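PDB 3KK7: putative cell invasion protein with MAC/Perforin domain from Bacteroides thetaiotaomicron VPI-5482, which is of unknown function but, as a member of the membrane-attack complex/perforin family, may act on membranes, perhaps in cell invasion. Local coordinates for residues A[102-108]-A[159-165]; A[111-115]-A[135-140]; A[142-147]-A[224-228]; A[154-160]-A[239-243]. One frame throughout, in Å; residues are numbered along the deposited sequence.

Overall arrangement
All four contacts lie in the MACPF domain, close around strand 157-173. Contact 1 pairs this strand with 93-108. Contact 2 sets the loop after strand 93-108 against helix 133-146. It sits within the chain loop that contact 1 closes, and their centres are about 14 Å apart. The two meet at Arg139, whose NH1 lies 2.9 Å from Glu161 OE1. Contact 3 sets the end of the same helix against strand 220-230. Contact 4 sets helix 236-249 against the start of strand 157-173 and shares His159 and Gly160 with contact 1. The centres of contacts 3 and 4 are about 12 Å apart. They are joined through the sheet, with Phe226 N 2.8 Å from Gly160 O.

Contact 1: residues A[102-108]-A[159-165]; sequences ETKALSY and HGELSIE
Tyr108 and His159 face each other at one end of an antiparallel strand pair in the central sheet of the MACPF domain. The strand axes are 4.7 Å apart. Eight backbone hydrogen bonds join 102-108 to 159-165 without a bulge, in the hydrogen-bonded pairs Glu102-Glu165, Lys104-Ser163, Leu106-Glu161 and Tyr108-His159. Between them, at the non-hydrogen-bonded pairs, CA-H groups point at carbonyls, as at Thr103 CA, 3.1 Å from Ser163 O.

Tyr108 can be followed outward. From CB, the first torsion (chi1 57°) sets CG between the backbone N and the carbonyl carbon. This folds the ring over the neighbouring strand. CD1 passes 3.7 Å from His159 O. CE2 and CZ lie close to His159 CB, which sits over the ring centre, 3.5 Å from the centroid, as a CH-pi contact. The two rings are oblique to each other, with planes at 31°. At the tip, OH meets a water and also Arg139 of helix 133-146.

Further along the same face, Glu161 extends fully and forms a salt bridge with Arg139. Lys104 NZ is paired with Asp337. Helix 236-249 packs on the other face, against Ala105, Ser107 and Leu162. The water 2.6 Å from Tyr108 OH also donates to Gly160 O, at 2.9 Å.

Contact 2: residues A[111-115]-A[135-140]; sequences FDRLE and FKFGRQ
Phe111 and Gln140 lie flat against each other. The ring and the side-chain amide are stacked, with their planes 13° apart. Gln140 CB sits over the middle of the ring, 3.7 Å from its centroid, in a CH-pi contact. CG continues across the same face and comes within 3.6 Å of Phe111 CE2. With CG anti to the backbone N (chi1 -177°) and the chain extended, Gln140 crosses the Phe111 side chain at about a right angle and lays its amide over that face. Arg139 CG meets the same ring at its edge.

Lys136 is turned another way. Its extended chain runs past Phe111 O, with CD 3.3 Å from that oxygen, and crosses Asp112 at about a right angle. NZ forms a salt bridge to Asp112 OD1 at 2.9 Å. It approaches from above the carboxylate plane, 42° out of it.

Leu114 lies between Phe135 and Arg139 and crosses each of them at a slant. Its CD2 is 3.5 Å from Phe135 CE2 and 3.4 Å from Arg139 CB. The carboxylate of Glu115 stands nearly upright to the Phe135 ring, with OE2 closest to CE2. Hydrogen bonds to Thr121 OG1 and Phe120 N hold that carboxylate. The bent chain of Arg139 carries its guanidinium on to Ser67 O.

The loop leaving strand 93-108 is thus fixed to helix 133-146. In pore-forming MACPF proteins, the helices that link strands of the bent central sheet can unfold into membrane hairpins. This helix may correspond to such a region.

Contact 3: residues A[142-147]-A[224-228]; sequences TIKETF and ALFYG
The Phe147 ring has Tyr227 CB over the centre of one face, in a CH-pi contact 3.6 Å from the centroid. Thr146 CG2 lies on the opposite face, offset toward the rim. Leu225 O is in plane at the edge, 3.6 Å from Phe147 CZ. The Tyr227 ring is nearly parallel to that of Phe147, at 28°, but slid so far along that they barely overlap. Their centroids are 5.6 Å apart.

Tyr227 turns its ring away because CG is anti to the backbone N (chi1 -178°). The ring then reaches Ile143, whose CG2 is 4.0 Å from Tyr227 CD2, and its OH bonds to Asp152.

This is helix-on-sheet packing within the MACPF domain. Helix segment 142-146, at the end of helix 133-146, crosses strand segment 224-228 at -78°, with axes 9.9 Å apart. No hydrogen bond joins the two segments. Leu225 fills the angle between them, with CD1 close to both Ile143 CD1 and Thr142 CG2.

Phe147 is the first residue to leave the helical conformation. Just before it, Thr146 OG1 turns back and bonds to Thr142 O at 2.7 Å, an oxygen that also accepts from Thr146 N.

Contact 4: residues A[154-160]-A[239-243]; sequences SEKVVHG and KEKDM
Strand 157-160 and helix 239-243 cross at -43°, with axes 8.3 Å apart, and bring Val158 and Lys239 face to face. The CB atoms of these two residues are 3.8 Å apart.

Beyond CB, Lys239 leaves the valine and bends at its third torsion (chi3 -65°). That turn carries its amino group to the backbone where the strand begins. NZ donates to two carbonyls there, Glu155 O at 2.7 Å and Val157 O at 2.6 Å. Neither is met squarely: NZ stands well above the carbonyl plane of Glu155 and is tilted from that of Val157. The two bonds tie the helix side chain across the turn where residues 154-156 pass into strand. Two carbonyl oxygens this close may ease the burial of the positive charge.

Met243, a selenomethionine, packs one helical turn on. The Met243 and Val158 side chains lie alongside each other and run in opposite senses. The Met243 chain bends twice and brings CE to 3.6 Å from Val158 CG1. CG lies near His159 O. SE comes within 4.0 Å of Gly160 CA, where the glycine presents no side chain.

Glu240 touches Val158 lightly; its carboxylate is taken up by Arg113, Lys116 and Ser109 N. In the MACPF domain, helix 236-249 thus lies on one face of the central sheet. Within that sheet, strand 157-173 pairs with strand 220-230, while Phe226, Phe288 and Leu291 of strands 220-230 and 288-298 pack round Met243 on the helix side.

Contact 1: residues A[102-108]-A[159-165]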
loop_
_atom_site.group_PDB
_atom_site.type_symbol
_atom_site.label_atom_id
_atom_site.label_comp_id
_atom_site.label_asym_id
_atom_site.label_seq_id
_atom_site.Cartn_x
_atom_site.Cartn_y
_atom_site.Cartn_z
ATOM N N GLU A 102 -9.751 27.390 4.874
ATOM C CA GLU A 102 -10.197 26.301 5.735
ATOM C C GLU A 102 -9.352 26.311 7.012
ATOM O O GLU A 102 -8.126 26.412 6.952
ATOM C CB GLU A 102 -10.012 24.966 5.002
ATOM C CG GLU A 102 -11.027 23.889 5.350
ATOM C CD GLU A 102 -12.315 23.977 4.503
ATOM O OE1 GLU A 102 -12.232 23.854 3.249
ATOM O OE2 GLU A 102 -13.417 24.143 5.098
ATOM N N THR A 103 -9.999 26.242 8.167
ATOM C CA THR A 103 -9.278 25.954 9.406
ATOM C C THR A 103 -9.911 24.716 10.042
ATOM O O THR A 103 -11.126 24.505 9.970
ATOM C CB THR A 103 -9.273 27.135 10.369
ATOM O OG1 THR A 103 -10.610 27.458 10.720
ATOM C CG2 THR A 103 -8.610 28.354 9.734
ATOM N N LYS A 104 -9.065 23.855 10.579
ATOM C CA LYS A 104 -9.509 22.657 11.272
ATOM C C LYS A 104 -8.588 22.542 12.469
ATOM O O LYS A 104 -7.395 22.763 12.334
ATOM C CB LYS A 104 -9.319 21.363 10.450
ATOM C CG LYS A 104 -9.545 21.387 8.950
ATOM C CD LYS A 104 -8.731 20.219 8.335
ATOM C CE LYS A 104 -8.994 19.959 6.831
ATOM N NZ LYS A 104 -8.230 18.745 6.396
ATOM N N ALA A 105 -9.140 22.166 13.613
ATOM C CA ALA A 105 -8.358 21.910 14.818
ATOM C C ALA A 105 -8.746 20.528 15.319
ATOM O O ALA A 105 -9.893 20.127 15.214
ATOM C CB ALA A 105 -8.634 22.979 15.892
ATOM N N LEU A 106 -7.780 19.798 15.849
ATOM C CA LEU A 106 -8.036 18.480 16.415
ATOM C C LEU A 106 -7.304 18.336 17.747
ATOM O O LEU A 106 -6.114 18.591 17.825
ATOM C CB LEU A 106 -7.550 17.401 15.451
ATOM C CG LEU A 106 -7.881 15.964 15.827
ATOM C CD1 LEU A 106 -9.422 15.786 15.902
ATOM C CD2 LEU A 106 -7.222 15.036 14.796
ATOM N N SER A 107 -8.021 17.920 18.776
ATOM C CA SER A 107 -7.420 17.596 20.047
ATOM C C SER A 107 -7.593 16.110 20.300
ATOM O O SER A 107 -8.666 15.560 20.046
ATOM C CB SER A 107 -8.120 18.340 21.149
ATOM O OG SER A 107 -8.086 19.725 20.920
ATOM N N TYR A 108 -6.550 15.480 20.842
ATOM C CA TYR A 108 -6.546 14.049 21.069
ATOM C C TYR A 108 -5.647 13.659 22.234
ATOM O O TYR A 108 -4.470 14.007 22.277
ATOM C CB TYR A 108 -6.186 13.295 19.771
ATOM C CG TYR A 108 -4.858 13.627 19.089
ATOM C CD1 TYR A 108 -4.683 14.814 18.369
ATOM C CD2 TYR A 108 -3.794 12.714 19.115
ATOM C CE1 TYR A 108 -3.449 15.111 17.725
ATOM C CE2 TYR A 108 -2.573 12.980 18.474
ATOM C CZ TYR A 108 -2.400 14.176 17.783
ATOM O OH TYR A 108 -1.195 14.412 17.153
ATOM N N HIS A 159 -2.738 16.005 23.059
ATOM C CA HIS A 159 -2.145 16.499 21.810
ATOM C C HIS A 159 -3.110 17.338 20.998
ATOM O O HIS A 159 -4.319 17.204 21.124
ATOM C CB HIS A 159 -1.671 15.345 20.957
ATOM C CG HIS A 159 -0.889 14.338 21.724
ATOM N ND1 HIS A 159 0.460 14.471 21.948
ATOM C CD2 HIS A 159 -1.271 13.199 22.347
ATOM C CE1 HIS A 159 0.875 13.454 22.688
ATOM N NE2 HIS A 159 -0.154 12.669 22.940
ATOM N N GLY A 160 -2.548 18.201 20.158
ATOM C CA GLY A 160 -3.335 19.134 19.336
ATOM C C GLY A 160 -2.750 19.260 17.940
ATOM O O GLY A 160 -1.557 19.100 17.763
ATOM N N GLU A 161 -3.611 19.505 16.956
ATOM C CA GLU A 161 -3.180 19.815 15.589
ATOM C C GLU A 161 -4.037 20.936 15.044
ATOM O O GLU A 161 -5.244 20.986 15.304
ATOM C CB GLU A 161 -3.261 18.598 14.679
ATOM C CG GLU A 161 -2.688 18.844 13.282
ATOM C CD GLU A 161 -2.862 17.681 12.335
ATOM O OE1 GLU A 161 -3.304 16.608 12.760
ATOM O OE2 GLU A 161 -2.554 17.843 11.151
ATOM N N LEU A 162 -3.414 21.864 14.328
ATOM C CA LEU A 162 -4.147 22.955 13.678
ATOM C C LEU A 162 -3.803 22.919 12.208
ATOM O O LEU A 162 -2.671 22.574 11.852
ATOM C CB LEU A 162 -3.785 24.326 14.292
ATOM C CG LEU A 162 -4.356 25.646 13.746
ATOM C CD1 LEU A 162 -5.878 25.688 13.823
ATOM C CD2 LEU A 162 -3.775 26.890 14.480
ATOM N N SER A 163 -4.778 23.251 11.362
ATOM C CA SER A 163 -4.535 23.405 9.939
ATOM C C SER A 163 -5.126 24.701 9.420
ATOM O O SER A 163 -6.287 25.026 9.677
ATOM C CB SER A 163 -5.080 22.226 9.148
ATOM O OG SER A 163 -4.531 22.228 7.841
ATOM N N ILE A 164 -4.306 25.450 8.704
ATOM C CA ILE A 164 -4.691 26.740 8.163
ATOM C C ILE A 164 -4.358 26.628 6.700
ATOM O O ILE A 164 -3.182 26.465 6.357
ATOM C CB ILE A 164 -3.881 27.880 8.826
ATOM C CG1 ILE A 164 -4.180 27.906 10.324
ATOM C CG2 ILE A 164 -4.176 29.238 8.177
ATOM C CD1 ILE A 164 -3.539 29.030 11.067
ATOM N N GLU A 165 -5.380 26.692 5.853
ATOM C CA GLU A 165 -5.225 26.401 4.423
ATOM C C GLU A 165 -5.823 27.480 3.533
ATOM O O GLU A 165 -6.994 27.877 3.696
ATOM C CB GLU A 165 -5.906 25.070 4.079
ATOM C CG GLU A 165 -5.395 23.943 4.905
ATOM C CD GLU A 165 -5.921 22.575 4.519
ATOM O OE1 GLU A 165 -7.050 22.435 3.975
ATOM O OE2 GLU A 165 -5.176 21.629 4.803
HETATM O O HOH W 1 -0.117 16.601 17.944
#

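Contact 2: residues A[111-115]-A[135-140]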
loop_
_atom_site.group_PDB
_atom_site.type_symbol
_atom_site.label_atom_id
_atom_site.label_comp_id
_atom_site.label_asym_id
_atom_site.label_seq_id
_atom_site.Cartn_x
_atom_site.Cartn_y
_atom_site.Cartn_z
ATOM N N PHE A 111 -3.341 8.152 20.792
ATOM C CA PHE A 111 -3.175 7.921 19.373
ATOM C C PHE A 111 -4.322 7.158 18.738
ATOM O O PHE A 111 -4.442 7.169 17.534
ATOM C CB PHE A 111 -1.767 7.396 19.086
ATOM C CG PHE A 111 -0.724 8.402 19.466
ATOM C CD1 PHE A 111 -0.490 9.513 18.660
ATOM C CD2 PHE A 111 -0.090 8.339 20.687
ATOM C CE1 PHE A 111 0.438 10.510 19.054
ATOM C CE2 PHE A 111 0.811 9.326 21.090
ATOM C CZ PHE A 111 1.071 10.408 20.281
ATOM N N ASP A 112 -5.219 6.580 19.522
ATOM C CA ASP A 112 -6.459 6.078 18.945
ATOM C C ASP A 112 -7.421 7.224 18.758
ATOM O O ASP A 112 -8.104 7.323 17.727
ATOM C CB ASP A 112 -7.080 4.990 19.806
ATOM C CG ASP A 112 -6.331 3.694 19.704
ATOM O OD1 ASP A 112 -5.619 3.475 18.689
ATOM O OD2 ASP A 112 -6.476 2.873 20.632
ATOM N N ARG A 113 -7.456 8.122 19.731
ATOM C CA ARG A 113 -8.295 9.309 19.622
ATOM C C ARG A 113 -7.864 10.207 18.452
ATOM O O ARG A 113 -8.651 11.032 18.033
ATOM C CB ARG A 113 -8.278 10.121 20.914
ATOM C CG ARG A 113 -8.719 9.353 22.182
ATOM C CD ARG A 113 -10.189 9.255 22.352
ATOM N NE ARG A 113 -10.842 10.548 22.194
ATOM C CZ ARG A 113 -12.155 10.710 22.080
ATOM N NH1 ARG A 113 -12.969 9.651 22.142
ATOM N NH2 ARG A 113 -12.659 11.928 21.921
ATOM N N LEU A 114 -6.627 10.061 17.959
ATOM C CA LEU A 114 -6.139 10.804 16.784
ATOM C C LEU A 114 -7.147 10.770 15.623
ATOM O O LEU A 114 -7.338 11.765 14.903
ATOM C CB LEU A 114 -4.794 10.232 16.305
ATOM C CG LEU A 114 -4.162 10.833 15.045
ATOM C CD1 LEU A 114 -4.026 12.390 15.081
ATOM C CD2 LEU A 114 -2.792 10.173 14.809
ATOM N N GLU A 115 -7.798 9.614 15.485
ATOM C CA GLU A 115 -8.786 9.387 14.440
ATOM C C GLU A 115 -10.255 9.535 14.894
ATOM O O GLU A 115 -11.167 9.099 14.211
ATOM C CB GLU A 115 -8.528 8.014 13.801
ATOM C CG GLU A 115 -7.437 8.070 12.763
ATOM C CD GLU A 115 -7.843 8.912 11.561
ATOM O OE1 GLU A 115 -8.672 8.439 10.737
ATOM O OE2 GLU A 115 -7.349 10.062 11.460
ATOM N N PHE A 135 -0.390 4.752 10.426
ATOM C CA PHE A 135 -0.671 6.166 10.534
ATOM C C PHE A 135 -0.480 6.627 11.978
ATOM O O PHE A 135 0.186 7.617 12.229
ATOM C CB PHE A 135 -2.081 6.489 10.070
ATOM C CG PHE A 135 -2.461 7.901 10.310
ATOM C CD1 PHE A 135 -1.809 8.915 9.630
ATOM C CD2 PHE A 135 -3.442 8.226 11.237
ATOM C CE1 PHE A 135 -2.120 10.234 9.860
ATOM C CE2 PHE A 135 -3.780 9.543 11.486
ATOM C CZ PHE A 135 -3.117 10.556 10.810
ATOM N N LYS A 136 -1.060 5.897 12.928
ATOM C CA LYS A 136 -0.986 6.293 14.346
ATOM C C LYS A 136 0.452 6.230 14.866
ATOM O O LYS A 136 0.888 7.081 15.650
ATOM C CB LYS A 136 -1.890 5.412 15.210
ATOM C CG LYS A 136 -3.346 5.521 14.887
ATOM C CD LYS A 136 -4.191 4.524 15.657
ATOM C CE LYS A 136 -5.670 4.757 15.339
ATOM N NZ LYS A 136 -6.547 3.698 15.911
ATOM N N PHE A 137 1.173 5.215 14.410
ATOM C CA PHE A 137 2.571 5.061 14.767
ATOM C C PHE A 137 3.400 6.251 14.279
ATOM O O PHE A 137 4.196 6.792 15.014
ATOM C CB PHE A 137 3.136 3.750 14.199
ATOM C CG PHE A 137 4.643 3.578 14.434
ATOM C CD1 PHE A 137 5.121 3.083 15.648
ATOM C CD2 PHE A 137 5.559 3.947 13.458
ATOM C CE1 PHE A 137 6.468 2.954 15.878
ATOM C CE2 PHE A 137 6.926 3.814 13.680
ATOM C CZ PHE A 137 7.380 3.315 14.896
ATOM N N GLY A 138 3.186 6.651 13.033
ATOM C CA GLY A 138 3.902 7.769 12.438
ATOM C C GLY A 138 3.620 9.075 13.134
ATOM O O GLY A 138 4.510 9.902 13.316
ATOM N N ARG A 139 2.387 9.284 13.554
ATOM C CA ARG A 139 2.094 10.526 14.230
ATOM C C ARG A 139 2.861 10.545 15.550
ATOM O O ARG A 139 3.554 11.525 15.829
ATOM C CB ARG A 139 0.581 10.760 14.413
ATOM C CG ARG A 139 0.179 11.937 15.316
ATOM C CD ARG A 139 0.773 13.249 14.855
ATOM N NE ARG A 139 0.311 13.644 13.513
ATOM C CZ ARG A 139 -0.777 14.362 13.261
ATOM N NH1 ARG A 139 -1.602 14.752 14.244
ATOM N NH2 ARG A 139 -1.066 14.670 12.010
ATOM N N GLN A 140 2.779 9.457 16.320
ATOM C CA GLN A 140 3.462 9.394 17.603
ATOM C C GLN A 140 4.966 9.567 17.433
ATOM O O GLN A 140 5.603 10.205 18.233
ATOM C CB GLN A 140 3.206 8.070 18.346
ATOM C CG GLN A 140 3.888 8.050 19.732
ATOM C CD GLN A 140 3.513 6.871 20.598
ATOM O OE1 GLN A 140 2.893 5.914 20.153
ATOM N NE2 GLN A 140 3.902 6.932 21.849
#

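Contact 3: residues A[142-147]-A[224-228]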
loop_
_atom_site.group_PDB
_atom_site.type_symbol
_atom_site.label_atom_id
_atom_site.label_comp_id
_atom_site.label_asym_id
_atom_site.label_seq_id
_atom_site.Cartn_x
_atom_site.Cartn_y
_atom_site.Cartn_z
ATOM N N THR A 142 6.520 11.245 15.107
ATOM C CA THR A 142 6.725 12.647 14.855
ATOM C C THR A 142 6.600 13.458 16.128
ATOM O O THR A 142 7.450 14.321 16.396
ATOM C CB THR A 142 5.710 13.198 13.802
ATOM O OG1 THR A 142 5.812 12.430 12.605
ATOM C CG2 THR A 142 5.978 14.670 13.484
ATOM N N ILE A 143 5.547 13.202 16.913
ATOM C CA ILE A 143 5.385 13.949 18.168
ATOM C C ILE A 143 6.655 13.776 18.994
ATOM O O ILE A 143 7.229 14.755 19.469
ATOM C CB ILE A 143 4.206 13.495 19.054
ATOM C CG1 ILE A 143 2.886 13.524 18.287
ATOM C CG2 ILE A 143 4.099 14.397 20.281
ATOM C CD1 ILE A 143 2.562 14.844 17.652
ATOM N N LYS A 144 7.115 12.540 19.124
ATOM C CA LYS A 144 8.287 12.276 19.933
ATOM C C LYS A 144 9.549 12.962 19.394
ATOM O O LYS A 144 10.377 13.390 20.177
ATOM C CB LYS A 144 8.513 10.777 20.101
ATOM C CG LYS A 144 7.515 10.084 21.003
ATOM C CD LYS A 144 8.025 8.677 21.350
ATOM C CE LYS A 144 7.159 7.982 22.355
ATOM N NZ LYS A 144 7.749 6.666 22.755
ATOM N N GLU A 145 9.663 13.114 18.079
ATOM C CA GLU A 145 10.839 13.760 17.484
ATOM C C GLU A 145 10.721 15.260 17.521
ATOM O O GLU A 145 11.734 15.949 17.502
ATOM C CB GLU A 145 11.049 13.333 16.025
ATOM C CG GLU A 145 11.512 11.909 15.851
ATOM C CD GLU A 145 11.408 11.393 14.426
ATOM O OE1 GLU A 145 10.993 12.134 13.514
ATOM O OE2 GLU A 145 11.753 10.213 14.210
ATOM N N THR A 146 9.495 15.780 17.552
ATOM C CA THR A 146 9.269 17.236 17.454
ATOM C C THR A 146 9.348 17.921 18.787
ATOM O O THR A 146 9.656 19.112 18.858
ATOM C CB THR A 146 7.893 17.541 16.903
ATOM O OG1 THR A 146 7.746 16.881 15.653
ATOM C CG2 THR A 146 7.697 19.011 16.727
ATOM N N PHE A 147 9.022 17.186 19.836
ATOM C CA PHE A 147 8.966 17.767 21.161
ATOM C C PHE A 147 10.077 17.211 22.010
ATOM O O PHE A 147 10.423 16.035 21.924
ATOM C CB PHE A 147 7.582 17.602 21.801
ATOM C CG PHE A 147 6.535 18.379 21.090
ATOM C CD1 PHE A 147 6.390 19.729 21.330
ATOM C CD2 PHE A 147 5.766 17.796 20.101
ATOM C CE1 PHE A 147 5.458 20.476 20.617
ATOM C CE2 PHE A 147 4.843 18.526 19.402
ATOM C CZ PHE A 147 4.682 19.870 19.661
ATOM N N ALA A 224 0.310 23.120 12.509
ATOM C CA ALA A 224 0.885 23.275 13.831
ATOM C C ALA A 224 0.481 22.067 14.675
ATOM O O ALA A 224 -0.694 21.670 14.665
ATOM C CB ALA A 224 0.377 24.570 14.479
ATOM N N LEU A 225 1.452 21.497 15.393
ATOM C CA LEU A 225 1.186 20.435 16.351
ATOM C C LEU A 225 1.416 20.996 17.736
ATOM O O LEU A 225 2.285 21.846 17.922
ATOM C CB LEU A 225 2.096 19.235 16.116
ATOM C CG LEU A 225 2.111 18.701 14.687
ATOM C CD1 LEU A 225 3.228 17.690 14.551
ATOM C CD2 LEU A 225 0.763 18.108 14.362
ATOM N N PHE A 226 0.620 20.523 18.693
ATOM C CA PHE A 226 0.675 20.976 20.070
ATOM C C PHE A 226 0.884 19.798 21.022
ATOM O O PHE A 226 0.351 18.675 20.822
ATOM C CB PHE A 226 -0.621 21.696 20.479
ATOM C CG PHE A 226 -0.937 22.926 19.665
ATOM C CD1 PHE A 226 -1.393 22.823 18.368
ATOM C CD2 PHE A 226 -0.826 24.170 20.208
ATOM C CE1 PHE A 226 -1.696 23.940 17.643
ATOM C CE2 PHE A 226 -1.119 25.279 19.472
ATOM C CZ PHE A 226 -1.561 25.160 18.197
ATOM N N TYR A 227 1.654 20.070 22.067
ATOM C CA TYR A 227 1.879 19.111 23.124
ATOM C C TYR A 227 1.655 19.793 24.461
ATOM O O TYR A 227 2.428 20.653 24.854
ATOM C CB TYR A 227 3.286 18.528 23.005
ATOM C CG TYR A 227 3.586 17.471 24.043
ATOM C CD1 TYR A 227 4.103 17.820 25.280
ATOM C CD2 TYR A 227 3.373 16.097 23.777
ATOM C CE1 TYR A 227 4.392 16.836 26.242
ATOM C CE2 TYR A 227 3.668 15.111 24.745
ATOM C CZ TYR A 227 4.177 15.500 25.963
ATOM O OH TYR A 227 4.467 14.571 26.919
ATOM N N GLY A 228 0.564 19.420 25.133
ATOM C CA GLY A 228 0.169 19.987 26.435
ATOM C C GLY A 228 0.164 19.012 27.620
ATOM O O GLY A 228 -0.180 17.821 27.488
#

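Contact 4: residues A[154-160]-A[239-243]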
loop_
_atom_site.group_PDB
_atom_site.type_symbol
_atom_site.label_atom_id
_atom_site.label_comp_id
_atom_site.label_asym_id
_atom_site.label_seq_id
_atom_site.Cartn_x
_atom_site.Cartn_y
_atom_site.Cartn_z
ATOM N N SER A 154 1.856 10.319 31.047
ATOM C CA SER A 154 0.923 10.266 29.929
ATOM C C SER A 154 -0.553 10.575 30.313
ATOM O O SER A 154 -1.322 11.033 29.477
ATOM C CB SER A 154 1.017 8.901 29.214
ATOM O OG SER A 154 0.342 7.895 29.955
ATOM N N GLU A 155 -0.944 10.320 31.558
ATOM C CA GLU A 155 -2.305 10.625 32.021
ATOM C C GLU A 155 -2.669 12.067 31.851
ATOM O O GLU A 155 -3.826 12.378 31.620
ATOM C CB GLU A 155 -2.452 10.318 33.496
ATOM C CG GLU A 155 -2.435 8.859 33.821
ATOM C CD GLU A 155 -3.775 8.377 34.295
ATOM O OE1 GLU A 155 -4.645 8.149 33.408
ATOM O OE2 GLU A 155 -3.943 8.234 35.550
ATOM N N LYS A 156 -1.692 12.942 32.016
ATOM C CA LYS A 156 -1.909 14.370 31.883
ATOM C C LYS A 156 -1.706 14.907 30.468
ATOM O O LYS A 156 -2.035 16.055 30.190
ATOM C CB LYS A 156 -0.976 15.128 32.838
ATOM C CG LYS A 156 -1.086 14.706 34.300
ATOM C CD LYS A 156 -0.411 15.675 35.258
ATOM C CE LYS A 156 -0.588 15.210 36.724
ATOM N NZ LYS A 156 0.340 14.069 37.036
ATOM N N VAL A 157 -1.174 14.084 29.584
ATOM C CA VAL A 157 -0.826 14.507 28.247
ATOM C C VAL A 157 -2.042 14.604 27.329
ATOM O O VAL A 157 -2.905 13.724 27.335
ATOM C CB VAL A 157 0.219 13.523 27.634
ATOM C CG1 VAL A 157 0.348 13.685 26.135
ATOM C CG2 VAL A 157 1.562 13.711 28.333
ATOM N N VAL A 158 -2.122 15.693 26.569
ATOM C CA VAL A 158 -3.063 15.792 25.458
ATOM C C VAL A 158 -2.365 16.443 24.264
ATOM O O VAL A 158 -1.486 17.296 24.438
ATOM C CB VAL A 158 -4.378 16.508 25.840
ATOM C CG1 VAL A 158 -4.137 17.922 26.294
ATOM C CG2 VAL A 158 -5.353 16.484 24.698
ATOM N N HIS A 159 -2.738 16.005 23.059
ATOM C CA HIS A 159 -2.145 16.499 21.810
ATOM C C HIS A 159 -3.110 17.338 20.998
ATOM O O HIS A 159 -4.319 17.204 21.124
ATOM C CB HIS A 159 -1.671 15.345 20.957
ATOM C CG HIS A 159 -0.889 14.338 21.724
ATOM N ND1 HIS A 159 0.460 14.471 21.948
ATOM C CD2 HIS A 159 -1.271 13.199 22.347
ATOM C CE1 HIS A 159 0.875 13.454 22.688
ATOM N NE2 HIS A 159 -0.154 12.669 22.940
ATOM N N GLY A 160 -2.548 18.201 20.158
ATOM C CA GLY A 160 -3.335 19.134 19.336
ATOM C C GLY A 160 -2.750 19.260 17.940
ATOM O O GLY A 160 -1.557 19.100 17.763
ATOM N N LYS A 239 -9.537 16.847 28.808
ATOM C CA LYS A 239 -8.271 17.336 28.276
ATOM C C LYS A 239 -8.471 17.818 26.848
ATOM O O LYS A 239 -7.931 18.838 26.464
ATOM C CB LYS A 239 -7.180 16.267 28.327
ATOM C CG LYS A 239 -6.795 15.781 29.729
ATOM C CD LYS A 239 -5.543 14.856 29.720
ATOM C CE LYS A 239 -5.740 13.496 28.978
ATOM N NZ LYS A 239 -4.546 12.546 29.037
ATOM N N GLU A 240 -9.275 17.092 26.077
ATOM C CA GLU A 240 -9.557 17.474 24.680
ATOM C C GLU A 240 -10.305 18.815 24.594
ATOM O O GLU A 240 -9.963 19.636 23.750
ATOM C CB GLU A 240 -10.253 16.335 23.918
ATOM C CG GLU A 240 -9.248 15.188 23.599
ATOM C CD GLU A 240 -9.871 13.934 23.025
ATOM O OE1 GLU A 240 -10.995 14.018 22.542
ATOM O OE2 GLU A 240 -9.243 12.857 23.057
ATOM N N LYS A 241 -11.264 19.058 25.501
ATOM C CA LYS A 241 -11.964 20.336 25.551
ATOM C C LYS A 241 -10.969 21.428 25.969
ATOM O O LYS A 241 -10.995 22.531 25.413
ATOM C CB LYS A 241 -13.195 20.286 26.477
ATOM C CG LYS A 241 -14.158 21.492 26.361
ATOM N N ASP A 242 -10.065 21.123 26.897
ATOM C CA ASP A 242 -9.038 22.098 27.250
ATOM C C ASP A 242 -8.154 22.433 26.043
ATOM O O ASP A 242 -7.846 23.583 25.773
ATOM C CB ASP A 242 -8.179 21.619 28.422
ATOM C CG ASP A 242 -8.946 21.592 29.757
ATOM O OD1 ASP A 242 -10.069 22.133 29.828
ATOM O OD2 ASP A 242 -8.425 21.034 30.748
HETATM N N MSE A 243 -7.770 21.428 25.283
HETATM C CA MSE A 243 -6.906 21.661 24.119
HETATM C C MSE A 243 -7.690 22.398 23.014
HETATM O O MSE A 243 -7.178 23.367 22.422
HETATM C CB MSE A 243 -6.310 20.332 23.638
HETATM C CG MSE A 243 -5.469 20.425 22.362
HETATM SE SE MSE A 243 -3.815 21.406 22.561
HETATM C CE MSE A 243 -2.856 20.130 23.708
#